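Local coordinates for flagellar biosynthesis protein flhA (PDB 3MIX) that takes part in the export of flagellar proteins as a component of the type III secretion system, represented by its cytosolic domain, at residues I58-A63 against G67-R72; E27-D32 against V41-I46; P344-V349 against Y365-A370; A274-E279 against D359-S364; D200-K203 against L209-E212. One frame throughout, in Å; residues are numbered along the deposited sequence.

Contact 1 (I58-A63 against G67-R72); sequences IPLADA and GDLLDR
Gly67 lies against the last turn of helix 58-62, its CA 3.6 Å from the CA of Leu60. Gly67 CA also stands 3.2 Å from Pro59 O in a CA-H...O contact. Gly67 O lies 3.3 Å from the methyl carbon CB of Ala63, the first residue beyond helix 58-62, where phi has turned positive. Asp68 follows with its amide near Leu60 O but poorly aimed. It is the next amide that takes this carbonyl, in a 3.1 Å hydrogen bond from Leu69 N to Leu60 O that is nearly straight (163° at the hydrogen), the donor tilted somewhat from the carbonyl plane. Leu69 also supplies the apolar part. Its CB rests on Ala61 CA, and its CD2 comes within 4.2 Å of Ala61 CB, while its CD1 approaches the CD1 of Leu60. Leu70 adds a marginal touch from CD2 to Ala61 O. Helix 58-62 and the start of helix 69-84 thus meet around Gly67 and the bond from Leu69 N to Leu60 O. Phe51 and Phe53 of strand 49-53 pack on Leu69 and Ala61, and Val174 of helix 170-189 packs on Leu60.

Contact 2 (E27-D32 against V41-I46); sequences EEAEVD and VQLLHI
Glu28 and His45 reach for each other from opposite directions, and their polar ends meet at the imidazole NE2. The carboxylate straddles this nitrogen. His45 NE2 is 3.3 Å from Glu28 OE2 and equally far from Glu28 OE1, the bond to OE1 being weak. Both bonds are bent, with 139° at the hydrogen for OE2, as expected when one N-H is shared between two oxygens. OE2 offers its syn lone pair and lies close to the ring plane, yet the carboxylate plane is turned 69° from that of the imidazole, so the two groups are far from coplanar. Glu28 spans the gap because CG is anti to the backbone N (chi1 -168°) and the chain stays extended beyond it. Alongside, a small apolar contact forms where Leu43 opens its two methyls around the methyl of Ala29, with CD2 3.7 Å and CD1 3.8 Å from Ala29 CB. Leu25 touches both Leu43 and His45. The other ring nitrogen, ND1, bonds Glu50 OE1 on strand 49-53, so carboxylates hold both nitrogens, and Arg92 and Arg94 of strand 92-95 touch His45. This is a surface His-carboxylate pair, tying helix 24-31 to the loop that leads into strand 49-53.

Contact 3 (P344-V349 against Y365-A370); sequences PVRMYV and YNELEA
Arg346 and Glu367 face each other across the gap between helix 343-353 and the loop after strand 362-364, and they alone carry this small contact. Its closer part is not between the charges but beside them: Glu367 OE2 sits 3.7 Å from Arg346 CD. The charged approach is looser. Arg346 NE is 3.9 Å from Glu367 OE2 in a long salt bridge, and the oxygen lies well out of the guanidinium plane, so no N-H points at it. The two side chains cross at about a right angle, with guanidinium and carboxylate planes 43° apart. A bend at chi2 (-126°) swings the arginine chain round, whereas the glutamate reaches in with an extended chain. Both residues are buried, and both are gripped more firmly by others. Arg346 NE bonds Val362 O, NH1 pairs with Glu233 and NH2 with Glu262, while Glu367 OE1 accepts a hydrogen bond from Ser364 N and forms a salt bridge with Arg265 NH2. The attraction between Arg346 and Glu367 is thus electrostatic rather than directional. In a cluster where Glu233, Glu262 and Glu367 gather near Arg346, and Arg265 stands close to it, the carboxylates would probably offset the two like charges, which is consistent with Arg346 and Glu367 staying ionised although they are buried.

Contact 4 (A274-E279 against D359-S364); sequences AQFAKE and DLPVLS
Phe276 and Pro361 bring the two backbones no closer than 9.1 Å between CA atoms, where helix 269-276 ends and the chain leaves helical geometry at Ala277. The gap is filled by side chains. Phe276, with CG anti to its carbonyl carbon (chi1 -69°), extends its ring toward the residues leading into and forming strand 362-364. There Pro361 and Leu363, two residues apart, both turn toward it, while Val362 between them turns away. The ring divides its contacts between the two. CE1 is 3.5 Å from Pro361 CG, and CZ is 3.6 Å from Pro361 CB, so the proline presents its CB-CG edge to one part of the ring. Leu363 meets another part with its two methyls, CD2 at 3.9 Å from Phe276 CE2 and CD1 at 4.0 Å from Phe276 CD2. Both partners approach obliquely, and the contact is wholly apolar. Within its own helix, Gln275 CG lies over one ring face, offset toward the rim, and Gln275 NE2 is tied to Lys234 O. Ile338 packs on both Phe276 and Leu363, continuing the apolar patch. Strand 362-364 pairs in parallel with strand 339-341, where Leu363 is bonded through its backbone to Leu339 and Cys341. Phe276 therefore packs helix 269-276 onto the flank of this two-stranded sheet that Leu363 faces, whereas Val362 packs against Val349 of helix 343-353.

Contact 5 (D200-K203 against L209-E212); sequences DHLK and LVEE
Leu202, Lys203 and Val210 bring no flat group to this contact: no ring or carboxylate presents a face or an edge, and only aliphatic carbons meet. Two consecutive helices, 192-205 and 207-213, pack here across a very short linker, a helix-turn-helix arrangement in the plain structural sense, with no DNA binding implied. The backbones come near each other at Lys203 and Val210, whose CA atoms are 6.0 Å apart. Val210 is the hub, with each of its methyls given to a different neighbour. CG2 nestles against Leu202, 3.7 Å from its CG and 3.8 Å from its CD2, the two side chains sliding past each other in opposite directions. Leu202 is set for this by a first torsion of -177°, which places CG beside the carbonyl carbon. The buried pair continues into the third helix of the neighbourhood, since Phe244 of helix 240-250 packs on Leu202 and also on Leu209. Lys203 lies at the exposed border. It crosses Val210 at about a right angle and contributes the aliphatic part of its chain rather than its charge. A bend at chi3 (-86°) turns the chain near its end, where Lys203 CE comes to rest 3.9 Å from Val210 CG1.

Along the chain, contact 2 comes first, then contact 1, then contact 5, while contacts 3 and 4 interleave, their segments alternating. Contacts 1 and 2, with centres 24 Å apart, both border strand 49-53 of the four-stranded mixed sheet. Contact 5 lies in a helical region, its centre 38 Å from that of contact 1 and 29 Å from that of contact 4. Contacts 3 and 4 are neighbours, their centres 11 Å apart, and share the beta-alpha-beta unit formed by strand 339-341, helix 343-353 and strand 362-364. They touch directly, Arg346 CG packing 3.9 Å from Ser364 CB. The five therefore sample separate parts of an elongated cytosolic domain, contact 3 lying across its centre from contacts 1 and 2.

Contact 1 (I58-A63 against G67-R72)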
# COMPACT_ATOMS: atom_id res chain seq x y z
N ILE A 58 15.14 4.75 -24.47
CA ILE A 58 14.50 5.90 -25.12
C ILE A 58 13.35 5.53 -26.08
O ILE A 58 12.32 6.20 -26.07
CB ILE A 58 15.55 6.84 -25.81
CG1 ILE A 58 16.28 7.67 -24.74
CG2 ILE A 58 14.88 7.77 -26.83
CD1 ILE A 58 17.40 8.55 -25.26
N PRO A 59 13.50 4.45 -26.88
CA PRO A 59 12.41 4.08 -27.79
C PRO A 59 11.05 3.84 -27.11
O PRO A 59 10.03 4.29 -27.63
CB PRO A 59 12.91 2.79 -28.46
CG PRO A 59 14.39 2.91 -28.41
CD PRO A 59 14.68 3.58 -27.09
N LEU A 60 11.04 3.16 -25.97
CA LEU A 60 9.77 2.95 -25.26
C LEU A 60 9.24 4.21 -24.59
O LEU A 60 8.03 4.38 -24.48
CB LEU A 60 9.82 1.77 -24.27
CG LEU A 60 10.47 1.87 -22.90
CD1 LEU A 60 9.57 1.23 -21.87
CD2 LEU A 60 11.80 1.17 -22.93
N ALA A 61 10.14 5.10 -24.18
CA ALA A 61 9.75 6.34 -23.51
C ALA A 61 9.16 7.44 -24.41
O ALA A 61 8.28 8.18 -23.96
CB ALA A 61 10.92 6.89 -22.69
N ASP A 62 9.61 7.54 -25.66
CA ASP A 62 9.28 8.73 -26.47
C ASP A 62 7.89 8.82 -27.14
O ASP A 62 7.22 9.84 -27.00
CB ASP A 62 10.40 9.06 -27.46
CG ASP A 62 10.74 10.55 -27.46
OD1 ASP A 62 9.83 11.37 -27.24
OD2 ASP A 62 11.93 10.89 -27.68
N ALA A 63 7.48 7.77 -27.87
CA ALA A 63 6.10 7.66 -28.43
C ALA A 63 5.82 8.49 -29.69
O ALA A 63 4.66 8.61 -30.12
CB ALA A 63 5.02 8.01 -27.39
N GLY A 67 6.62 3.34 -28.97
CA GLY A 67 7.03 3.30 -27.58
C GLY A 67 5.88 3.67 -26.68
O GLY A 67 5.30 4.76 -26.77
N ASP A 68 5.58 2.74 -25.79
CA ASP A 68 4.29 2.64 -25.17
C ASP A 68 4.12 3.30 -23.79
O ASP A 68 3.01 3.35 -23.28
CB ASP A 68 3.94 1.15 -25.07
CG ASP A 68 2.85 0.76 -26.02
OD1 ASP A 68 2.03 1.65 -26.34
OD2 ASP A 68 2.81 -0.42 -26.45
N LEU A 69 5.21 3.84 -23.24
CA LEU A 69 5.27 4.19 -21.80
C LEU A 69 4.15 5.08 -21.25
O LEU A 69 3.50 4.72 -20.27
CB LEU A 69 6.65 4.75 -21.42
CG LEU A 69 6.94 4.84 -19.92
CD1 LEU A 69 6.87 3.46 -19.25
CD2 LEU A 69 8.31 5.48 -19.68
N LEU A 70 3.94 6.23 -21.89
CA LEU A 70 2.89 7.19 -21.53
C LEU A 70 1.50 6.55 -21.48
O LEU A 70 0.79 6.68 -20.47
CB LEU A 70 2.89 8.39 -22.48
CG LEU A 70 3.52 9.74 -22.07
CD1 LEU A 70 4.19 9.75 -20.69
CD2 LEU A 70 4.47 10.28 -23.14
N ASP A 71 1.13 5.87 -22.56
CA ASP A 71 -0.13 5.15 -22.63
C ASP A 71 -0.16 4.05 -21.59
O ASP A 71 -1.20 3.79 -21.01
CB ASP A 71 -0.40 4.58 -24.05
CG ASP A 71 -0.87 5.65 -25.03
OD1 ASP A 71 -1.38 6.71 -24.58
OD2 ASP A 71 -0.74 5.44 -26.26
N ARG A 72 0.98 3.40 -21.35
CA ARG A 72 1.01 2.36 -20.32
C ARG A 72 0.79 2.91 -18.89
O ARG A 72 0.16 2.26 -18.07
CB ARG A 72 2.29 1.53 -20.40
CG ARG A 72 2.30 0.66 -21.66
CD ARG A 72 3.51 -0.28 -21.74
NE ARG A 72 3.18 -1.42 -22.60
CZ ARG A 72 2.30 -2.37 -22.27
NH1 ARG A 72 1.67 -2.31 -21.10
NH2 ARG A 72 2.04 -3.36 -23.10

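Contact 2 (E27-D32 against V41-I46)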
# COMPACT_ATOMS: atom_id res chain seq x y z
N GLU A 27 26.59 12.03 -8.52
CA GLU A 27 26.96 11.86 -9.92
C GLU A 27 26.17 12.80 -10.83
O GLU A 27 26.76 13.47 -11.68
CB GLU A 27 26.79 10.41 -10.36
CG GLU A 27 27.68 10.03 -11.56
CD GLU A 27 27.44 8.62 -12.08
OE1 GLU A 27 26.85 7.79 -11.35
OE2 GLU A 27 27.84 8.36 -13.24
N GLU A 28 24.85 12.85 -10.64
CA GLU A 28 23.96 13.78 -11.36
C GLU A 28 24.48 15.23 -11.27
O GLU A 28 24.56 15.93 -12.28
CB GLU A 28 22.53 13.68 -10.81
CG GLU A 28 21.43 14.38 -11.64
CD GLU A 28 20.03 14.30 -10.99
OE1 GLU A 28 19.78 13.37 -10.19
OE2 GLU A 28 19.17 15.17 -11.29
N ALA A 29 24.83 15.66 -10.06
CA ALA A 29 25.40 16.99 -9.84
C ALA A 29 26.75 17.14 -10.54
O ALA A 29 26.99 18.15 -11.20
CB ALA A 29 25.54 17.28 -8.36
N GLU A 30 27.62 16.14 -10.38
CA GLU A 30 28.97 16.22 -10.94
C GLU A 30 29.00 16.02 -12.46
O GLU A 30 29.73 16.72 -13.15
CB GLU A 30 29.94 15.27 -10.20
CG GLU A 30 31.44 15.44 -10.56
CD GLU A 30 31.99 16.86 -10.40
OE1 GLU A 30 31.33 17.73 -9.79
OE2 GLU A 30 33.12 17.11 -10.88
N VAL A 31 28.20 15.08 -12.97
CA VAL A 31 28.04 14.88 -14.42
C VAL A 31 27.51 16.17 -15.06
O VAL A 31 28.15 16.73 -15.95
CB VAL A 31 27.14 13.65 -14.76
CG1 VAL A 31 26.61 13.73 -16.20
CG2 VAL A 31 27.90 12.34 -14.54
N ASP A 32 26.36 16.64 -14.58
CA ASP A 32 25.79 17.91 -15.04
C ASP A 32 26.56 19.13 -14.50
O ASP A 32 27.60 18.99 -13.86
CB ASP A 32 24.29 17.99 -14.69
CG ASP A 32 23.44 17.01 -15.49
OD1 ASP A 32 23.57 16.98 -16.73
OD2 ASP A 32 22.63 16.28 -14.88
N VAL A 41 18.95 23.59 -6.73
CA VAL A 41 17.59 23.19 -6.28
C VAL A 41 17.10 21.93 -7.00
O VAL A 41 16.40 21.12 -6.41
CB VAL A 41 16.51 24.26 -6.53
CG1 VAL A 41 15.46 24.21 -5.44
CG2 VAL A 41 17.12 25.61 -6.56
N GLN A 42 17.48 21.78 -8.27
CA GLN A 42 16.99 20.67 -9.10
C GLN A 42 17.49 19.34 -8.55
O GLN A 42 16.85 18.33 -8.73
CB GLN A 42 17.36 20.84 -10.59
CG GLN A 42 16.90 22.14 -11.26
CD GLN A 42 15.38 22.37 -11.22
OE1 GLN A 42 14.59 21.42 -11.16
NE2 GLN A 42 14.98 23.63 -11.27
N LEU A 43 18.62 19.35 -7.84
CA LEU A 43 19.04 18.17 -7.07
C LEU A 43 18.02 17.73 -6.02
O LEU A 43 18.04 16.59 -5.60
CB LEU A 43 20.38 18.41 -6.37
CG LEU A 43 21.71 18.33 -7.11
CD1 LEU A 43 22.82 18.68 -6.16
CD2 LEU A 43 21.94 16.92 -7.70
N LEU A 44 17.16 18.65 -5.57
CA LEU A 44 16.16 18.31 -4.57
C LEU A 44 14.93 17.75 -5.27
O LEU A 44 14.09 18.50 -5.78
CB LEU A 44 15.79 19.51 -3.70
CG LEU A 44 16.95 20.34 -3.14
CD1 LEU A 44 16.44 21.63 -2.48
CD2 LEU A 44 17.83 19.53 -2.21
N HIS A 45 14.86 16.42 -5.32
CA HIS A 45 13.81 15.71 -6.03
C HIS A 45 12.66 15.53 -5.10
O HIS A 45 12.78 14.83 -4.10
CB HIS A 45 14.29 14.33 -6.48
CG HIS A 45 15.29 14.37 -7.59
ND1 HIS A 45 14.96 14.08 -8.90
CD2 HIS A 45 16.60 14.70 -7.59
CE1 HIS A 45 16.03 14.22 -9.66
NE2 HIS A 45 17.04 14.59 -8.89
N ILE A 46 11.53 16.15 -5.42
CA ILE A 46 10.37 16.03 -4.53
C ILE A 46 9.13 15.44 -5.25
O ILE A 46 8.08 15.28 -4.65
CB ILE A 46 10.09 17.37 -3.75
CG1 ILE A 46 10.07 18.58 -4.67
CG2 ILE A 46 11.18 17.62 -2.69
CD1 ILE A 46 8.71 19.04 -4.99

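Contact 3 (P344-V349 against Y365-A370)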
# COMPACT_ATOMS: atom_id res chain seq x y z
N PRO A 344 -9.65 -5.94 19.77
CA PRO A 344 -8.80 -5.00 20.54
C PRO A 344 -7.30 -5.25 20.43
O PRO A 344 -6.49 -4.41 20.86
CB PRO A 344 -9.27 -5.20 21.99
CG PRO A 344 -9.83 -6.58 22.02
CD PRO A 344 -10.48 -6.76 20.68
N VAL A 345 -6.93 -6.38 19.83
CA VAL A 345 -5.54 -6.82 19.74
C VAL A 345 -4.99 -6.68 18.31
O VAL A 345 -3.78 -6.55 18.10
CB VAL A 345 -5.41 -8.29 20.20
CG1 VAL A 345 -3.97 -8.69 20.36
CG2 VAL A 345 -6.14 -8.50 21.53
N ARG A 346 -5.90 -6.69 17.34
CA ARG A 346 -5.61 -6.72 15.91
C ARG A 346 -4.57 -5.70 15.42
O ARG A 346 -3.58 -6.07 14.78
CB ARG A 346 -6.90 -6.52 15.15
CG ARG A 346 -6.78 -6.81 13.70
CD ARG A 346 -7.26 -5.62 12.92
NE ARG A 346 -6.52 -5.59 11.68
CZ ARG A 346 -5.64 -4.68 11.31
NH1 ARG A 346 -5.05 -4.86 10.16
NH2 ARG A 346 -5.39 -3.59 12.03
N MET A 347 -4.82 -4.43 15.71
CA MET A 347 -3.92 -3.35 15.34
C MET A 347 -2.51 -3.54 15.94
O MET A 347 -1.51 -3.27 15.29
CB MET A 347 -4.54 -2.00 15.70
CG MET A 347 -3.60 -0.99 16.32
SD MET A 347 -4.33 0.65 16.53
CE MET A 347 -5.68 0.32 17.66
N TYR A 348 -2.44 -4.06 17.16
CA TYR A 348 -1.14 -4.28 17.81
C TYR A 348 -0.38 -5.50 17.26
O TYR A 348 0.84 -5.45 17.12
CB TYR A 348 -1.30 -4.36 19.32
CG TYR A 348 -1.88 -3.09 19.91
CD1 TYR A 348 -1.08 -1.95 20.06
CD2 TYR A 348 -3.22 -3.01 20.30
CE1 TYR A 348 -1.60 -0.77 20.59
CE2 TYR A 348 -3.75 -1.84 20.83
CZ TYR A 348 -2.93 -0.73 20.97
OH TYR A 348 -3.43 0.43 21.50
N VAL A 349 -1.11 -6.57 16.94
CA VAL A 349 -0.51 -7.74 16.30
C VAL A 349 0.16 -7.32 15.00
O VAL A 349 1.29 -7.72 14.70
CB VAL A 349 -1.57 -8.85 16.02
CG1 VAL A 349 -0.95 -10.02 15.25
CG2 VAL A 349 -2.21 -9.34 17.31
N TYR A 365 -12.07 -10.77 13.79
CA TYR A 365 -13.29 -11.56 13.57
C TYR A 365 -14.43 -10.71 13.06
O TYR A 365 -15.24 -11.17 12.26
CB TYR A 365 -13.73 -12.27 14.87
CG TYR A 365 -12.64 -13.04 15.56
CD1 TYR A 365 -12.00 -14.10 14.93
CD2 TYR A 365 -12.25 -12.72 16.85
CE1 TYR A 365 -10.98 -14.83 15.56
CE2 TYR A 365 -11.24 -13.43 17.50
CZ TYR A 365 -10.60 -14.48 16.85
OH TYR A 365 -9.60 -15.19 17.48
N ASN A 366 -14.48 -9.46 13.51
CA ASN A 366 -15.53 -8.51 13.12
C ASN A 366 -15.35 -7.88 11.74
O ASN A 366 -16.12 -6.98 11.35
CB ASN A 366 -15.66 -7.41 14.18
CG ASN A 366 -16.34 -7.89 15.46
OD1 ASN A 366 -16.55 -7.10 16.38
ND2 ASN A 366 -16.69 -9.18 15.53
N GLU A 367 -14.33 -8.33 11.01
CA GLU A 367 -14.07 -7.85 9.65
C GLU A 367 -14.46 -8.94 8.66
O GLU A 367 -14.56 -8.70 7.46
CB GLU A 367 -12.60 -7.42 9.47
CG GLU A 367 -12.16 -6.34 10.48
CD GLU A 367 -10.68 -6.04 10.44
OE1 GLU A 367 -9.90 -6.86 9.90
OE2 GLU A 367 -10.29 -4.96 10.95
N LEU A 368 -14.68 -10.14 9.19
CA LEU A 368 -15.31 -11.21 8.43
C LEU A 368 -16.80 -11.23 8.68
O LEU A 368 -17.24 -11.19 9.83
CB LEU A 368 -14.70 -12.57 8.78
CG LEU A 368 -13.22 -12.76 8.44
CD1 LEU A 368 -12.76 -14.13 8.91
CD2 LEU A 368 -12.93 -12.57 6.94
N GLU A 369 -17.58 -11.25 7.61
CA GLU A 369 -19.03 -11.33 7.68
C GLU A 369 -19.47 -12.59 8.43
O GLU A 369 -18.80 -13.62 8.36
CB GLU A 369 -19.64 -11.33 6.28
CG GLU A 369 -19.82 -9.95 5.70
CD GLU A 369 -20.28 -10.00 4.25
OE1 GLU A 369 -19.59 -10.64 3.43
OE2 GLU A 369 -21.32 -9.38 3.94
N ALA A 370 -20.60 -12.48 9.13
CA ALA A 370 -21.12 -13.59 9.95
C ALA A 370 -21.26 -14.92 9.19
O ALA A 370 -21.06 -15.99 9.78
CB ALA A 370 -22.45 -13.20 10.58

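Contact 4 (A274-E279 against D359-S364)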
# COMPACT_ATOMS: atom_id res chain seq x y z
N ALA A 274 -14.84 -10.20 0.95
CA ALA A 274 -14.72 -10.47 -0.49
C ALA A 274 -13.27 -10.51 -0.96
O ALA A 274 -12.93 -11.25 -1.88
CB ALA A 274 -15.51 -9.45 -1.32
N GLN A 275 -12.41 -9.73 -0.32
CA GLN A 275 -11.01 -9.66 -0.73
C GLN A 275 -10.24 -10.96 -0.43
O GLN A 275 -9.29 -11.32 -1.14
CB GLN A 275 -10.34 -8.45 -0.09
CG GLN A 275 -8.85 -8.36 -0.27
CD GLN A 275 -8.25 -7.09 0.34
OE1 GLN A 275 -8.82 -6.45 1.24
NE2 GLN A 275 -7.07 -6.72 -0.17
N PHE A 276 -10.65 -11.66 0.62
CA PHE A 276 -9.91 -12.81 1.10
C PHE A 276 -10.65 -14.15 0.99
O PHE A 276 -10.02 -15.18 0.79
CB PHE A 276 -9.47 -12.58 2.54
CG PHE A 276 -8.42 -11.52 2.69
CD1 PHE A 276 -7.12 -11.75 2.26
CD2 PHE A 276 -8.74 -10.28 3.25
CE1 PHE A 276 -6.14 -10.76 2.38
CE2 PHE A 276 -7.76 -9.29 3.39
CZ PHE A 276 -6.46 -9.53 2.96
N ALA A 277 -11.97 -14.13 1.13
CA ALA A 277 -12.78 -15.34 1.17
C ALA A 277 -13.36 -15.66 -0.21
O ALA A 277 -13.69 -14.75 -0.97
CB ALA A 277 -13.90 -15.20 2.19
N LYS A 278 -13.47 -16.95 -0.50
CA LYS A 278 -14.08 -17.43 -1.74
C LYS A 278 -15.52 -17.84 -1.46
O LYS A 278 -15.87 -18.19 -0.32
CB LYS A 278 -13.31 -18.63 -2.29
CG LYS A 278 -11.97 -18.31 -2.93
CD LYS A 278 -12.11 -18.00 -4.41
CE LYS A 278 -10.78 -18.15 -5.13
NZ LYS A 278 -10.36 -19.58 -5.25
N GLU A 279 -16.35 -17.79 -2.49
CA GLU A 279 -17.78 -18.09 -2.35
C GLU A 279 -18.03 -19.54 -1.89
O GLU A 279 -17.51 -20.49 -2.48
CB GLU A 279 -18.52 -17.79 -3.65
CG GLU A 279 -20.05 -17.72 -3.52
CD GLU A 279 -20.54 -16.58 -2.63
OE1 GLU A 279 -19.73 -15.68 -2.30
OE2 GLU A 279 -21.73 -16.58 -2.26
N ASP A 359 3.42 -8.08 4.53
CA ASP A 359 2.19 -8.45 3.83
C ASP A 359 1.51 -9.75 4.27
O ASP A 359 0.92 -10.47 3.46
CB ASP A 359 2.39 -8.41 2.30
CG ASP A 359 3.65 -9.10 1.85
OD1 ASP A 359 3.66 -10.34 1.80
OD2 ASP A 359 4.63 -8.39 1.53
N LEU A 360 1.57 -10.05 5.57
CA LEU A 360 0.69 -11.04 6.17
C LEU A 360 -0.60 -10.34 6.63
O LEU A 360 -0.58 -9.53 7.57
CB LEU A 360 1.35 -11.72 7.37
CG LEU A 360 0.52 -12.82 8.04
CD1 LEU A 360 0.50 -14.09 7.19
CD2 LEU A 360 1.02 -13.14 9.44
N PRO A 361 -1.73 -10.63 5.96
CA PRO A 361 -2.98 -9.99 6.36
C PRO A 361 -3.37 -10.41 7.77
O PRO A 361 -3.48 -11.61 8.07
CB PRO A 361 -3.99 -10.48 5.33
CG PRO A 361 -3.17 -10.98 4.19
CD PRO A 361 -1.93 -11.53 4.81
N VAL A 362 -3.55 -9.41 8.63
CA VAL A 362 -3.99 -9.63 10.00
C VAL A 362 -5.41 -9.10 10.11
O VAL A 362 -5.64 -7.89 10.03
CB VAL A 362 -3.05 -8.96 11.02
CG1 VAL A 362 -3.50 -9.22 12.45
CG2 VAL A 362 -1.64 -9.47 10.82
N LEU A 363 -6.36 -10.01 10.26
CA LEU A 363 -7.76 -9.64 10.30
C LEU A 363 -8.32 -9.77 11.70
O LEU A 363 -7.76 -10.47 12.53
CB LEU A 363 -8.58 -10.51 9.33
CG LEU A 363 -8.19 -10.48 7.85
CD1 LEU A 363 -9.20 -11.30 7.06
CD2 LEU A 363 -8.06 -9.03 7.30
N SER A 364 -9.42 -9.07 11.97
CA SER A 364 -10.19 -9.32 13.17
C SER A 364 -11.51 -10.05 12.82
O SER A 364 -11.99 -9.97 11.68
CB SER A 364 -10.43 -8.03 13.96
OG SER A 364 -11.64 -7.41 13.60

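Contact 5 (D200-K203 against L209-E212)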
# COMPACT_ATOMS: atom_id res chain seq x y z
N ASP A 200 -13.46 16.19 -2.38
CA ASP A 200 -14.21 17.08 -3.28
C ASP A 200 -15.15 16.27 -4.17
O ASP A 200 -16.28 16.68 -4.41
CB ASP A 200 -13.29 17.94 -4.16
CG ASP A 200 -12.50 18.99 -3.37
OD1 ASP A 200 -12.84 19.31 -2.21
OD2 ASP A 200 -11.51 19.49 -3.92
N HIS A 201 -14.69 15.12 -4.67
CA HIS A 201 -15.49 14.20 -5.47
C HIS A 201 -16.69 13.69 -4.65
O HIS A 201 -17.82 13.68 -5.13
CB HIS A 201 -14.60 13.04 -5.95
CG HIS A 201 -15.27 12.08 -6.89
ND1 HIS A 201 -15.73 12.46 -8.14
CD2 HIS A 201 -15.53 10.76 -6.78
CE1 HIS A 201 -16.26 11.41 -8.74
NE2 HIS A 201 -16.14 10.36 -7.94
N LEU A 202 -16.44 13.32 -3.39
CA LEU A 202 -17.49 12.86 -2.49
C LEU A 202 -18.49 13.97 -2.21
O LEU A 202 -19.70 13.73 -2.08
CB LEU A 202 -16.89 12.32 -1.18
CG LEU A 202 -17.87 11.74 -0.17
CD1 LEU A 202 -18.70 10.61 -0.78
CD2 LEU A 202 -17.12 11.25 1.08
N LYS A 203 -17.98 15.18 -2.15
CA LYS A 203 -18.78 16.35 -1.83
C LYS A 203 -19.86 16.62 -2.88
O LYS A 203 -20.94 17.09 -2.55
CB LYS A 203 -17.86 17.57 -1.69
CG LYS A 203 -18.40 18.69 -0.82
CD LYS A 203 -17.46 19.90 -0.85
CE LYS A 203 -16.35 19.77 0.19
NZ LYS A 203 -15.65 21.08 0.43
N LEU A 209 -22.82 14.87 4.32
CA LEU A 209 -21.97 13.90 4.94
C LEU A 209 -20.53 14.45 5.10
O LEU A 209 -19.92 14.34 6.17
CB LEU A 209 -21.99 12.61 4.11
CG LEU A 209 -20.98 11.54 4.52
CD1 LEU A 209 -21.26 11.06 5.95
CD2 LEU A 209 -20.94 10.37 3.53
N VAL A 210 -19.99 15.02 4.03
CA VAL A 210 -18.65 15.57 4.07
C VAL A 210 -18.52 16.68 5.12
O VAL A 210 -17.55 16.71 5.89
CB VAL A 210 -18.22 16.08 2.66
CG1 VAL A 210 -16.96 16.93 2.73
CG2 VAL A 210 -18.00 14.88 1.72
N GLU A 211 -19.51 17.56 5.15
CA GLU A 211 -19.50 18.73 6.02
C GLU A 211 -19.58 18.32 7.46
O GLU A 211 -19.09 19.02 8.34
CB GLU A 211 -20.69 19.63 5.69
CG GLU A 211 -20.35 21.11 5.64
CD GLU A 211 -20.22 21.75 7.01
OE1 GLU A 211 -20.98 21.35 7.94
OE2 GLU A 211 -19.38 22.66 7.17
N GLU A 212 -20.21 17.18 7.72
CA GLU A 212 -20.30 16.64 9.07
C GLU A 212 -18.93 16.15 9.52
O GLU A 212 -18.63 16.11 10.72
CB GLU A 212 -21.28 15.46 9.13
CG GLU A 212 -21.91 15.25 10.50
CD GLU A 212 -22.69 13.95 10.62
OE1 GLU A 212 -23.03 13.36 9.56
OE2 GLU A 212 -22.95 13.51 11.77